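Local coordinates for Alpha/beta hydrolase family protein (Bacillus anthracis, PDB 3OOS), which probably acts as a hydrolase of the alpha/beta fold, its natural substrate being unknown, at residues E256-N259 and E265-D268. Sequence-based numbering, arbitrary orientation.
Sequences EESN and EEID
Two consecutive glutamates, Glu265 and Glu266, reach back to the loop at 256-259 and grip its backbone. The tight part lies around Ser258. Glu265 sends an extended chain to Asn259, and its carboxylate straddles the backbone N-H: N of Asn259 is 3.0 Å from both OE1 and OE2, each met on its syn side, with the straighter bond going to OE1 (165°). This carboxylate is buried but well supplied with donors, since OE2 also accepts from the backbone N of Asn261 and OE1 from that of Tyr178. Beside the Glu265 chain, OG of Ser258 sits 3.4 Å from CB of Glu265 and donates a hydrogen bond to Glu266. With OG beside its own backbone N (chi1 -64°), the hydroxyl faces the helix side and lies 2.7 Å from OE2 of Glu266, which it meets on the anti side. The same OE2 takes the N-H of Glu257 at 2.8 Å, a bent bond (140°) arriving from well above the carboxylate plane.

Toward solvent the fit loosens and water does the joining. One water links N of Glu256 to OE1 of Glu266; another spans the carbonyl O atoms of Glu257 and Glu265. The side chains of Glu256 and Glu257 are exposed.

Glu266 occupies the N-cap position of helix 267-276, and the carboxylates of Glu265 and Glu266 tie the start of that C-terminal helix to the loop following edge strand 250-255, the place where alpha/beta hydrolases usually carry their catalytic histidine.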
loop_
_atom_site.group_PDB
_atom_site.type_symbol
_atom_site.label_atom_id
_atom_site.label_comp_id
_atom_site.label_asym_id
_atom_site.label_seq_id
_atom_site.Cartn_x
_atom_site.Cartn_y
_atom_site.Cartn_z
ATOM N N GLU A 256 -0.953 -5.497 18.040
ATOM C CA GLU A 256 -1.048 -4.773 19.309
ATOM C C GLU A 256 0.169 -3.904 19.614
ATOM O O GLU A 256 0.055 -2.909 20.331
ATOM C CB GLU A 256 -1.268 -5.761 20.466
ATOM C CG GLU A 256 -2.355 -6.816 20.231
ATOM C CD GLU A 256 -3.769 -6.311 20.480
ATOM O OE1 GLU A 256 -3.933 -5.166 20.953
ATOM O OE2 GLU A 256 -4.725 -7.073 20.206
ATOM N N GLU A 257 1.324 -4.282 19.069
ATOM C CA GLU A 257 2.569 -3.563 19.341
ATOM C C GLU A 257 3.102 -2.857 18.100
ATOM O O GLU A 257 4.315 -2.702 17.921
ATOM C CB GLU A 257 3.622 -4.508 19.921
ATOM C CG GLU A 257 3.540 -4.674 21.426
ATOM C CD GLU A 257 4.720 -5.443 21.974
ATOM O OE1 GLU A 257 5.618 -4.810 22.570
ATOM O OE2 GLU A 257 4.763 -6.676 21.788
ATOM N N SER A 258 2.182 -2.410 17.250
ATOM C CA SER A 258 2.547 -1.755 16.000
ATOM C C SER A 258 1.836 -0.428 15.823
ATOM O O SER A 258 0.700 -0.246 16.277
ATOM C CB SER A 258 2.211 -2.654 14.800
ATOM O OG SER A 258 2.963 -3.855 14.813
ATOM N N ASN A 259 2.539 0.492 15.172
ATOM C CA ASN A 259 1.948 1.733 14.708
ATOM C C ASN A 259 1.516 1.549 13.252
ATOM O O ASN A 259 0.466 0.959 12.985
ATOM C CB ASN A 259 2.946 2.883 14.880
ATOM C CG ASN A 259 2.338 4.242 14.590
ATOM O OD1 ASN A 259 1.643 4.426 13.591
ATOM N ND2 ASN A 259 2.611 5.206 15.458
ATOM N N GLU A 265 7.374 -4.307 12.460
ATOM C CA GLU A 265 7.275 -4.051 13.901
ATOM C C GLU A 265 6.991 -5.325 14.694
ATOM O O GLU A 265 7.389 -5.446 15.855
ATOM C CB GLU A 265 6.211 -2.996 14.201
ATOM C CG GLU A 265 6.519 -1.628 13.618
ATOM C CD GLU A 265 5.486 -0.604 14.004
ATOM O OE1 GLU A 265 5.521 -0.126 15.153
ATOM O OE2 GLU A 265 4.625 -0.287 13.162
ATOM N N GLU A 266 6.286 -6.261 14.061
ATOM C CA GLU A 266 5.945 -7.547 14.672
ATOM C C GLU A 266 6.141 -8.639 13.631
ATOM O O GLU A 266 5.177 -9.220 13.130
ATOM C CB GLU A 266 4.498 -7.546 15.175
ATOM C CG GLU A 266 4.241 -6.597 16.336
ATOM C CD GLU A 266 2.814 -6.658 16.827
ATOM O OE1 GLU A 266 2.396 -7.724 17.323
ATOM O OE2 GLU A 266 2.110 -5.632 16.722
ATOM N N ILE A 267 7.404 -8.908 13.316
ATOM C CA ILE A 267 7.769 -9.787 12.202
ATOM C C ILE A 267 7.206 -11.207 12.342
ATOM O O ILE A 267 6.630 -11.740 11.388
ATOM C CB ILE A 267 9.308 -9.794 11.969
ATOM C CG1 ILE A 267 9.763 -8.431 11.426
ATOM C CG2 ILE A 267 9.714 -10.912 11.007
ATOM C CD1 ILE A 267 11.271 -8.213 11.429
ATOM N N ASP A 268 7.356 -11.803 13.526
ATOM C CA ASP A 268 6.857 -13.160 13.772
ATOM C C ASP A 268 5.347 -13.258 13.598
ATOM O O ASP A 268 4.855 -14.171 12.931
ATOM C CB ASP A 268 7.254 -13.659 15.166
ATOM C CG ASP A 268 8.738 -13.977 15.283
ATOM O OD1 ASP A 268 9.418 -14.132 14.243
ATOM O OD2 ASP A 268 9.224 -14.090 16.432
HETATM O O HOH W 1 0.016 -8.108 18.316
HETATM O O HOH W 2 6.905 -3.473 17.945
#